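PDB 2RFB: cytochrome P450 from Picrophilus torridus, which binds a thiolate-ligated heme b and, as a cytochrome P450, probably acts as a monooxygenase that inserts one atom of molecular oxygen into its substrate. Local coordinates for residues N190-R202 and L328-L342. Sequence-based numbering, arbitrary orientation.
Sequences NETTTNLIGNMIR and LLDNKMVLGYDKLFL. With HEM (protoporphyrin IX containing Fe), chain G.
The distal heme helix of the P450 fold, known as helix I, packs here against the C-terminal loop and hairpin through Asn-195, Asn-199 and Arg-202. Thr-192 and Leu-196 of the same helix touch the heme, while Asn-195 and Asn-199 turn to the loop. Asn-199 makes the direct polar link: its ND2 gives Leu-335 O a hydrogen bond of 2.8 Å, fairly straight at 162°. The oxygen lies near the plane of the amide, while the donor stands above the carbonyl plane of Leu-335. ND2 also bonds Tyr-229 O; a leucine here has no N-H to offer, and the carbonyls of Leu-335 and Tyr-229 would probably be left without their shared tie to the helix. One turn earlier, the CB of Asn-195 rests 3.5 Å from Leu-335 O, and Leu-329 CD1 approaches its OD1 at 3.3 Å. Two waters fill in: one bridges Asn-195 OD1 to Tyr-337 O, the other Asn-195 O to Tyr-337 N.

Arg-202, with CG anti to the backbone N (chi1 -180°) and extended to NE, runs past the Tyr-337 hydroxyl, its CD 3.1 Å from OH; guanidinium and ring stand nearly perpendicular, at 88°. Their polar ends look elsewhere, NE to Glu-206 and OH to Tyr-323. Leu-340 CD1 meets Ile-201 CG2 at 3.9 Å, and beyond them helix 94-99 packs on Ile-201, Tyr-337 and Leu-340, while helix 298-315 lies against Leu-196 and Ile-201.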
ATOM      1  N   ASN A 190      -2.764   4.793  -1.207  1.00 72.19           N
ATOM      2  CA  ASN A 190      -2.319   5.833  -2.132  1.00 71.13           C
ATOM      3  C   ASN A 190      -0.817   5.767  -2.436  1.00 70.81           C
ATOM      4  O   ASN A 190      -0.451   5.331  -3.510  1.00 70.53           O
ATOM      5  CB  ASN A 190      -2.705   7.216  -1.593  1.00 71.48           C
ATOM      6  CG  ASN A 190      -4.109   7.655  -2.001  1.00 71.96           C
ATOM      7  OD1 ASN A 190      -4.557   8.689  -1.576  1.00 76.90           O
ATOM      8  ND2 ASN A 190      -4.769   6.906  -2.859  1.00 75.01           N
ATOM      9  N   GLU A 191       0.049   6.163  -1.491  1.00 70.29           N
ATOM     10  CA  GLU A 191       1.482   6.217  -1.751  1.00 71.23           C
ATOM     11  C   GLU A 191       2.020   4.897  -2.231  1.00 70.19           C
ATOM     12  O   GLU A 191       2.894   4.864  -3.098  1.00 71.73           O
ATOM     13  CB  GLU A 191       2.302   6.690  -0.535  1.00 70.79           C
ATOM     14  CG  GLU A 191       3.782   6.410  -0.717  1.00 73.15           C
ATOM     15  CD  GLU A 191       4.728   6.985   0.386  1.00 76.09           C
ATOM     16  OE1 GLU A 191       4.428   6.856   1.630  1.00 79.07           O
ATOM     17  OE2 GLU A 191       5.809   7.515  -0.025  1.00 76.68           O
ATOM     18  N   THR A 192       1.544   3.808  -1.664  1.00 68.90           N
ATOM     19  CA  THR A 192       2.062   2.531  -2.062  1.00 69.21           C
ATOM     20  C   THR A 192       1.774   2.237  -3.527  1.00 68.77           C
ATOM     21  O   THR A 192       2.656   1.790  -4.216  1.00 69.16           O
ATOM     22  CB  THR A 192       1.538   1.364  -1.205  1.00 70.19           C
ATOM     23  OG1 THR A 192       0.099   1.398  -1.160  1.00 73.46           O
ATOM     24  CG2 THR A 192       2.061   1.418   0.172  1.00 68.74           C
ATOM     25  N   THR A 193       0.551   2.478  -3.997  1.00 68.47           N
ATOM     26  CA  THR A 193       0.192   2.278  -5.401  1.00 67.76           C
ATOM     27  C   THR A 193       0.947   3.250  -6.307  1.00 68.55           C
ATOM     28  O   THR A 193       1.237   2.928  -7.485  1.00 69.04           O
ATOM     29  CB  THR A 193      -1.324   2.466  -5.627  1.00 67.35           C
ATOM     30  OG1 THR A 193      -2.056   1.513  -4.853  1.00 67.41           O
ATOM     31  CG2 THR A 193      -1.699   2.258  -7.068  1.00 66.59           C
ATOM     32  N   THR A 194       1.225   4.455  -5.797  1.00 67.51           N
ATOM     33  CA  THR A 194       1.884   5.442  -6.608  1.00 67.16           C
ATOM     34  C   THR A 194       3.323   4.952  -6.752  1.00 66.41           C
ATOM     35  O   THR A 194       3.957   5.039  -7.829  1.00 66.72           O
ATOM     36  CB  THR A 194       1.834   6.856  -5.956  1.00 68.08           C
ATOM     37  OG1 THR A 194       0.478   7.273  -5.779  1.00 68.24           O
ATOM     38  CG2 THR A 194       2.567   7.899  -6.796  1.00 67.33           C
ATOM     39  N   ASN A 195       3.866   4.463  -5.654  1.00 65.52           N
ATOM     40  CA  ASN A 195       5.268   4.020  -5.672  1.00 63.74           C
ATOM     41  C   ASN A 195       5.447   2.808  -6.614  1.00 62.45           C
ATOM     42  O   ASN A 195       6.386   2.753  -7.372  1.00 63.36           O
ATOM     43  CB  ASN A 195       5.764   3.823  -4.241  1.00 61.67           C
ATOM     44  CG  ASN A 195       5.991   5.163  -3.499  1.00 63.83           C
ATOM     45  OD1 ASN A 195       6.150   6.240  -4.104  1.00 62.93           O
ATOM     46  ND2 ASN A 195       6.059   5.092  -2.185  1.00 63.66           N
ATOM     47  N   LEU A 196       4.499   1.900  -6.631  1.00 61.89           N
ATOM     48  CA  LEU A 196       4.541   0.718  -7.508  1.00 62.86           C
ATOM     49  C   LEU A 196       4.525   1.078  -8.977  1.00 62.93           C
ATOM     50  O   LEU A 196       5.267   0.512  -9.789  1.00 63.63           O
ATOM     51  CB  LEU A 196       3.368  -0.226  -7.221  1.00 62.85           C
ATOM     52  CG  LEU A 196       3.346  -1.571  -7.987  1.00 64.16           C
ATOM     53  CD1 LEU A 196       4.584  -2.440  -7.664  1.00 67.30           C
ATOM     54  CD2 LEU A 196       2.083  -2.362  -7.697  1.00 61.51           C
ATOM     55  N   ILE A 197       3.655   2.017  -9.320  1.00 62.69           N
ATOM     56  CA  ILE A 197       3.543   2.453 -10.687  1.00 61.49           C
ATOM     57  C   ILE A 197       4.889   2.980 -11.178  1.00 62.13           C
ATOM     58  O   ILE A 197       5.342   2.585 -12.263  1.00 62.87           O
ATOM     59  CB  ILE A 197       2.402   3.465 -10.888  1.00 60.78           C
ATOM     60  CG1 ILE A 197       1.073   2.747 -10.747  1.00 58.27           C
ATOM     61  CG2 ILE A 197       2.507   4.138 -12.273  1.00 56.23           C
ATOM     62  CD1 ILE A 197      -0.143   3.666 -10.512  1.00 57.46           C
ATOM     63  N   GLY A 198       5.548   3.814 -10.371  1.00 61.73           N
ATOM     64  CA  GLY A 198       6.878   4.316 -10.709  1.00 61.47           C
ATOM     65  C   GLY A 198       7.892   3.188 -10.702  1.00 63.05           C
ATOM     66  O   GLY A 198       8.802   3.179 -11.523  1.00 64.08           O
ATOM     67  N   ASN A 199       7.747   2.205  -9.809  1.00 62.95           N
ATOM     68  CA  ASN A 199       8.692   1.119  -9.823  1.00 63.28           C
ATOM     69  C   ASN A 199       8.504   0.181 -11.053  1.00 64.70           C
ATOM     70  O   ASN A 199       9.511  -0.351 -11.573  1.00 64.79           O
ATOM     71  CB  ASN A 199       8.632   0.335  -8.518  1.00 63.60           C
ATOM     72  CG  ASN A 199       9.042   1.178  -7.287  1.00 65.38           C
ATOM     73  OD1 ASN A 199       9.614   2.270  -7.406  1.00 62.98           O
ATOM     74  ND2 ASN A 199       8.669   0.695  -6.110  1.00 59.62           N
ATOM     75  N   MET A 200       7.276   0.001 -11.558  1.00 64.10           N
ATOM     76  CA  MET A 200       7.114  -0.764 -12.815  1.00 64.81           C
ATOM     77  C   MET A 200       7.747  -0.021 -13.994  1.00 65.07           C
ATOM     78  O   MET A 200       8.233  -0.645 -14.968  1.00 64.09           O
ATOM     79  CB  MET A 200       5.660  -1.045 -13.158  1.00 64.10           C
ATOM     80  CG  MET A 200       4.903  -1.757 -12.000  1.00 65.59           C
ATOM     81  SD  MET A 200       3.347  -2.401 -12.619  1.00 65.14           S
ATOM     82  CE  MET A 200       2.363  -0.920 -12.765  1.00 64.13           C
ATOM     83  N   ILE A 201       7.774   1.310 -13.899  1.00 64.61           N
ATOM     84  CA  ILE A 201       8.301   2.074 -15.029  1.00 64.51           C
ATOM     85  C   ILE A 201       9.818   1.881 -14.954  1.00 64.38           C
ATOM     86  O   ILE A 201      10.475   1.672 -15.964  1.00 64.20           O
ATOM     87  CB  ILE A 201       7.839   3.577 -15.001  1.00 64.58           C
ATOM     88  CG1 ILE A 201       6.349   3.671 -15.330  1.00 64.27           C
ATOM     89  CG2 ILE A 201       8.672   4.456 -15.945  1.00 63.42           C
ATOM     90  CD1 ILE A 201       5.687   4.986 -14.916  1.00 64.80           C
ATOM     91  N   ARG A 202      10.359   1.884 -13.749  1.00 63.76           N
ATOM     92  CA  ARG A 202      11.761   1.581 -13.576  1.00 64.44           C
ATOM     93  C   ARG A 202      12.171   0.165 -14.084  1.00 64.80           C
ATOM     94  O   ARG A 202      13.240  -0.037 -14.667  1.00 65.43           O
ATOM     95  CB  ARG A 202      12.099   1.761 -12.108  1.00 64.51           C
ATOM     96  CG  ARG A 202      13.499   1.493 -11.783  1.00 64.65           C
ATOM     97  CD  ARG A 202      13.753   1.797 -10.345  1.00 66.31           C
ATOM     98  NE  ARG A 202      15.139   1.441 -10.011  1.00 69.62           N
ATOM     99  CZ  ARG A 202      15.609   1.386  -8.769  1.00 70.86           C
ATOM    100  NH1 ARG A 202      14.835   1.683  -7.728  1.00 70.43           N
ATOM    101  NH2 ARG A 202      16.856   1.052  -8.569  1.00 71.42           N
ATOM    102  N   LEU A 328      14.688   9.532  -6.810  1.00 71.71           N
ATOM    103  CA  LEU A 328      14.076   8.609  -5.924  1.00 72.58           C
ATOM    104  C   LEU A 328      13.675   9.333  -4.688  1.00 72.38           C
ATOM    105  O   LEU A 328      14.282  10.294  -4.332  1.00 73.55           O
ATOM    106  CB  LEU A 328      15.067   7.485  -5.604  1.00 72.63           C
ATOM    107  CG  LEU A 328      15.306   6.494  -6.755  1.00 73.87           C
ATOM    108  CD1 LEU A 328      16.301   5.457  -6.236  1.00 75.86           C
ATOM    109  CD2 LEU A 328      13.991   5.809  -7.317  1.00 68.23           C
ATOM    110  N   LEU A 329      12.627   8.871  -4.044  1.00 73.78           N
ATOM    111  CA  LEU A 329      12.258   9.338  -2.729  1.00 74.57           C
ATOM    112  C   LEU A 329      13.429   9.124  -1.759  1.00 76.38           C
ATOM    113  O   LEU A 329      14.232   8.186  -1.924  1.00 76.12           O
ATOM    114  CB  LEU A 329      11.027   8.572  -2.250  1.00 72.87           C
ATOM    115  CG  LEU A 329       9.699   8.960  -2.909  1.00 71.63           C
ATOM    116  CD1 LEU A 329       8.679   7.845  -2.676  1.00 68.11           C
ATOM    117  CD2 LEU A 329       9.154  10.402  -2.414  1.00 60.49           C
ATOM    118  N   ASP A 330      13.508   9.984  -0.750  1.00 77.74           N
ATOM    119  CA  ASP A 330      14.541   9.885   0.279  1.00 80.05           C
ATOM    120  C   ASP A 330      14.254   8.914   1.449  1.00 80.17           C
ATOM    121  O   ASP A 330      15.203   8.439   2.091  1.00 81.84           O
ATOM    122  CB  ASP A 330      14.917  11.289   0.781  1.00 80.87           C
ATOM    123  CG  ASP A 330      13.886  12.379   0.341  1.00 86.51           C
ATOM    124  OD1 ASP A 330      12.764  12.035  -0.205  1.00 88.64           O
ATOM    125  OD2 ASP A 330      14.215  13.587   0.542  1.00 88.50           O
ATOM    126  N   ASN A 331      12.988   8.602   1.725  1.00 79.13           N
ATOM    127  CA  ASN A 331      12.631   7.839   2.913  1.00 78.16           C
ATOM    128  C   ASN A 331      13.044   6.338   2.812  1.00 77.84           C
ATOM    129  O   ASN A 331      12.682   5.651   1.852  1.00 77.50           O
ATOM    130  CB  ASN A 331      11.132   8.024   3.158  1.00 77.76           C
ATOM    131  CG  ASN A 331      10.602   7.238   4.391  1.00 81.81           C
ATOM    132  OD1 ASN A 331       9.398   7.259   4.666  1.00 85.85           O
ATOM    133  ND2 ASN A 331      11.484   6.546   5.115  1.00 83.31           N
ATOM    134  N   LYS A 332      13.777   5.811   3.791  1.00 76.81           N
ATOM    135  CA  LYS A 332      14.264   4.430   3.659  1.00 76.62           C
ATOM    136  C   LYS A 332      13.190   3.355   3.840  1.00 74.81           C
ATOM    137  O   LYS A 332      13.326   2.226   3.402  1.00 74.16           O
ATOM    138  CB  LYS A 332      15.487   4.180   4.522  1.00 76.90           C
ATOM    139  CG  LYS A 332      15.218   4.184   6.029  1.00 80.45           C
ATOM    140  CD  LYS A 332      16.543   4.394   6.862  1.00 79.62           C
ATOM    141  CE  LYS A 332      16.504   3.562   8.214  1.00 85.39           C
ATOM    142  NZ  LYS A 332      16.492   2.014   8.071  1.00 83.27           N
ATOM    143  N   MET A 333      12.084   3.734   4.436  1.00 73.71           N
ATOM    144  CA  MET A 333      11.009   2.810   4.671  1.00 72.74           C
ATOM    145  C   MET A 333      10.220   2.435   3.388  1.00 70.72           C
ATOM    146  O   MET A 333       9.530   1.430   3.373  1.00 70.30           O
ATOM    147  CB  MET A 333      10.076   3.391   5.709  1.00 71.84           C
ATOM    148  CG  MET A 333       8.915   2.467   6.041  1.00 73.60           C
ATOM    149  SD  MET A 333       8.026   3.072   7.538  1.00 76.19           S
ATOM    150  CE  MET A 333       6.472   2.125   7.220  1.00 71.96           C
ATOM    151  N   VAL A 334      10.325   3.226   2.326  1.00 68.31           N
ATOM    152  CA  VAL A 334       9.504   2.970   1.118  1.00 66.60           C
ATOM    153  C   VAL A 334      10.431   3.069  -0.090  1.00 66.60           C
ATOM    154  O   VAL A 334      11.578   3.500   0.053  1.00 66.63           O
ATOM    155  CB  VAL A 334       8.329   3.973   0.973  1.00 66.06           C
ATOM    156  CG1 VAL A 334       7.467   4.008   2.240  1.00 62.10           C
ATOM    157  CG2 VAL A 334       8.852   5.373   0.618  1.00 63.19           C
ATOM    158  N   LEU A 335       9.959   2.687  -1.265  1.00 64.89           N
ATOM    159  CA  LEU A 335      10.800   2.769  -2.425  1.00 64.24           C
ATOM    160  C   LEU A 335      10.011   3.254  -3.640  1.00 64.52           C
ATOM    161  O   LEU A 335       9.046   2.600  -4.092  1.00 65.35           O
ATOM    162  CB  LEU A 335      11.459   1.408  -2.683  1.00 64.32           C
ATOM    163  CG  LEU A 335      12.270   1.239  -3.987  1.00 67.22           C
ATOM    164  CD1 LEU A 335      13.462   2.212  -4.063  1.00 59.41           C
ATOM    165  CD2 LEU A 335      12.738  -0.198  -4.199  1.00 65.31           C
ATOM    166  N   GLY A 336      10.407   4.394  -4.193  1.00 63.97           N
ATOM    167  CA  GLY A 336       9.651   4.983  -5.269  1.00 63.77           C
ATOM    168  C   GLY A 336      10.256   6.289  -5.678  1.00 65.56           C
ATOM    169  O   GLY A 336      11.274   6.745  -5.095  1.00 66.18           O
ATOM    170  N   TYR A 337       9.642   6.912  -6.672  1.00 65.72           N
ATOM    171  CA  TYR A 337      10.180   8.148  -7.220  1.00 66.53           C
ATOM    172  C   TYR A 337       9.523   9.335  -6.549  1.00 66.87           C
ATOM    173  O   TYR A 337       8.358   9.290  -6.169  1.00 67.87           O
ATOM    174  CB  TYR A 337       9.920   8.219  -8.734  1.00 66.78           C
ATOM    175  CG  TYR A 337      10.822   7.300  -9.476  1.00 65.97           C
ATOM    176  CD1 TYR A 337      10.560   5.921  -9.511  1.00 64.44           C
ATOM    177  CD2 TYR A 337      11.990   7.783 -10.078  1.00 62.69           C
ATOM    178  CE1 TYR A 337      11.410   5.053 -10.159  1.00 63.53           C
ATOM    179  CE2 TYR A 337      12.835   6.922 -10.754  1.00 63.60           C
ATOM    180  CZ  TYR A 337      12.527   5.550 -10.788  1.00 65.16           C
ATOM    181  OH  TYR A 337      13.379   4.670 -11.406  1.00 67.85           O
ATOM    182  N   ASP A 338      10.285  10.394  -6.391  1.00 66.63           N
ATOM    183  CA  ASP A 338       9.738  11.608  -5.899  1.00 67.05           C
ATOM    184  C   ASP A 338       9.065  12.263  -7.097  1.00 67.23           C
ATOM    185  O   ASP A 338       7.900  12.657  -7.007  1.00 67.44           O
ATOM    186  CB  ASP A 338      10.850  12.472  -5.338  1.00 68.16           C
ATOM    187  CG  ASP A 338      10.377  13.869  -4.943  1.00 68.49           C
ATOM    188  OD1 ASP A 338       9.211  14.048  -4.570  1.00 71.33           O
ATOM    189  OD2 ASP A 338      11.201  14.777  -4.967  1.00 70.01           O
ATOM    190  N   LYS A 339       9.808  12.341  -8.208  1.00 66.00           N
ATOM    191  CA  LYS A 339       9.343  12.824  -9.477  1.00 65.42           C
ATOM    192  C   LYS A 339       9.918  11.913 -10.551  1.00 65.57           C
ATOM    193  O   LYS A 339      11.064  11.409 -10.421  1.00 64.78           O
ATOM    194  CB  LYS A 339       9.894  14.229  -9.731  1.00 66.84           C
ATOM    195  CG  LYS A 339       9.284  15.343  -8.953  1.00 67.37           C
ATOM    196  CD  LYS A 339      10.163  16.535  -9.121  1.00 70.94           C
ATOM    197  CE  LYS A 339       9.978  17.547  -8.017  1.00 73.22           C
ATOM    198  NZ  LYS A 339       8.740  18.337  -8.259  1.00 76.94           N
ATOM    199  N   LEU A 340       9.161  11.730 -11.633  1.00 64.77           N
ATOM    200  CA  LEU A 340       9.584  10.839 -12.704  1.00 64.43           C
ATOM    201  C   LEU A 340       9.300  11.468 -14.063  1.00 65.21           C
ATOM    202  O   LEU A 340       8.145  11.742 -14.409  1.00 66.01           O
ATOM    203  CB  LEU A 340       8.901   9.490 -12.587  1.00 63.76           C
ATOM    204  CG  LEU A 340       9.472   8.292 -13.379  1.00 64.02           C
ATOM    205  CD1 LEU A 340       8.880   6.958 -12.904  1.00 63.29           C
ATOM    206  CD2 LEU A 340       9.174   8.434 -14.878  1.00 64.50           C
ATOM    207  N   PHE A 341      10.354  11.705 -14.824  1.00 65.35           N
ATOM    208  CA  PHE A 341      10.214  12.300 -16.142  1.00 67.04           C
ATOM    209  C   PHE A 341      10.812  11.361 -17.136  1.00 67.51           C
ATOM    210  O   PHE A 341      11.907  10.822 -16.944  1.00 67.33           O
ATOM    211  CB  PHE A 341      10.943  13.636 -16.250  1.00 66.42           C
ATOM    212  CG  PHE A 341      10.412  14.667 -15.357  1.00 67.48           C
ATOM    213  CD1 PHE A 341      10.882  14.773 -14.049  1.00 67.89           C
ATOM    214  CD2 PHE A 341       9.429  15.534 -15.794  1.00 67.12           C
ATOM    215  CE1 PHE A 341      10.387  15.750 -13.199  1.00 66.53           C
ATOM    216  CE2 PHE A 341       8.914  16.492 -14.936  1.00 68.75           C
ATOM    217  CZ  PHE A 341       9.408  16.603 -13.633  1.00 66.91           C
ATOM    218  N   LEU A 342      10.073  11.193 -18.210  1.00 68.63           N
ATOM    219  CA  LEU A 342      10.403  10.249 -19.228  1.00 70.50           C
ATOM    220  C   LEU A 342      11.306  10.797 -20.306  1.00 71.91           C
ATOM    221  O   LEU A 342      11.240  11.936 -20.704  1.00 71.85           O
ATOM    222  CB  LEU A 342       9.137   9.775 -19.889  1.00 69.85           C
ATOM    223  CG  LEU A 342       8.713   8.344 -19.777  1.00 70.48           C
ATOM    224  CD1 LEU A 342       8.935   7.731 -18.403  1.00 68.19           C
ATOM    225  CD2 LEU A 342       7.260   8.296 -20.220  1.00 72.10           C
TER
HETATM  226  CHA HEM G 410      -1.812  -3.584   5.134  1.00 67.06           C
HETATM  227  CHB HEM G 410       1.670  -3.211   1.667  1.00 69.42           C
HETATM  228  CHC HEM G 410      -1.764  -1.180  -1.270  1.00 68.33           C
HETATM  229  CHD HEM G 410      -5.008  -0.889   2.366  1.00 66.96           C
HETATM  230  C1A HEM G 410      -0.602  -3.685   4.427  1.00 67.66           C
HETATM  231  C2A HEM G 410       0.595  -4.335   4.905  1.00 69.28           C
HETATM  232  C3A HEM G 410       1.541  -4.214   3.919  1.00 68.04           C
HETATM  233  C4A HEM G 410       0.930  -3.525   2.842  1.00 66.90           C
HETATM  234  CMA HEM G 410       3.076  -4.698   3.807  1.00 60.80           C
HETATM  235  CAA HEM G 410       0.729  -5.035   6.303  1.00 66.63           C
HETATM  236  CBA HEM G 410       1.234  -4.067   7.404  1.00 65.95           C
HETATM  237  CGA HEM G 410       1.415  -4.937   8.617  1.00 68.71           C
HETATM  238  O1A HEM G 410       1.407  -6.218   8.510  1.00 68.48           O
HETATM  239  O2A HEM G 410       1.575  -4.344   9.702  1.00 68.71           O
HETATM  240  C1B HEM G 410       1.032  -2.647   0.544  1.00 69.69           C
HETATM  241  C2B HEM G 410       1.562  -2.523  -0.792  1.00 70.27           C
HETATM  242  C3B HEM G 410       0.552  -1.948  -1.524  1.00 71.29           C
HETATM  243  C4B HEM G 410      -0.569  -1.728  -0.692  1.00 69.01           C
HETATM  244  CMB HEM G 410       3.034  -3.001  -1.173  1.00 66.08           C
HETATM  245  CAB HEM G 410       0.300  -1.445  -3.030  1.00 71.76           C
HETATM  246  CBB HEM G 410       1.046  -1.898  -4.158  1.00 75.81           C
HETATM  247  C1C HEM G 410      -3.042  -0.959  -0.645  1.00 68.52           C
HETATM  248  C2C HEM G 410      -4.347  -0.461  -1.137  1.00 69.16           C
HETATM  249  C3C HEM G 410      -5.186  -0.396  -0.073  1.00 67.58           C
HETATM  250  C4C HEM G 410      -4.478  -0.799   1.077  1.00 64.98           C
HETATM  251  CMC HEM G 410      -4.841  -0.031  -2.592  1.00 64.27           C
HETATM  252  CAC HEM G 410      -6.709   0.025  -0.068  1.00 68.13           C
HETATM  253  CBC HEM G 410      -7.189   0.981   0.748  1.00 71.68           C
HETATM  254  C1D HEM G 410      -4.422  -1.614   3.455  1.00 65.90           C
HETATM  255  C2D HEM G 410      -5.025  -1.824   4.751  1.00 66.09           C
HETATM  256  C3D HEM G 410      -3.993  -2.629   5.562  1.00 67.48           C
HETATM  257  C4D HEM G 410      -2.916  -2.849   4.683  1.00 68.18           C
HETATM  258  CMD HEM G 410      -6.401  -1.311   5.285  1.00 64.98           C
HETATM  259  CAD HEM G 410      -3.995  -3.183   7.027  1.00 66.98           C
HETATM  260  CBD HEM G 410      -4.744  -4.534   7.013  1.00 65.85           C
HETATM  261  CGD HEM G 410      -4.801  -5.111   8.391  1.00 66.13           C
HETATM  262  O1D HEM G 410      -4.026  -4.622   9.274  1.00 69.00           O
HETATM  263  O2D HEM G 410      -5.619  -6.052   8.619  1.00 64.53           O
HETATM  264  NA  HEM G 410      -0.374  -3.204   3.133  1.00 66.60           N
HETATM  265  NB  HEM G 410      -0.312  -2.167   0.569  1.00 68.85           N
HETATM  266  NC  HEM G 410      -3.205  -1.158   0.727  1.00 68.05           N
HETATM  267  ND  HEM G 410      -3.153  -2.241   3.450  1.00 67.06           N
HETATM  268 FE   HEM G 410      -1.898  -2.357   1.934  1.00 66.12          FE
HETATM  269  O   HOH W   1       6.335   7.394  -6.562  1.00 39.26           O
HETATM  270  O   HOH W   2       7.495   5.376  -7.962  1.00 45.33           O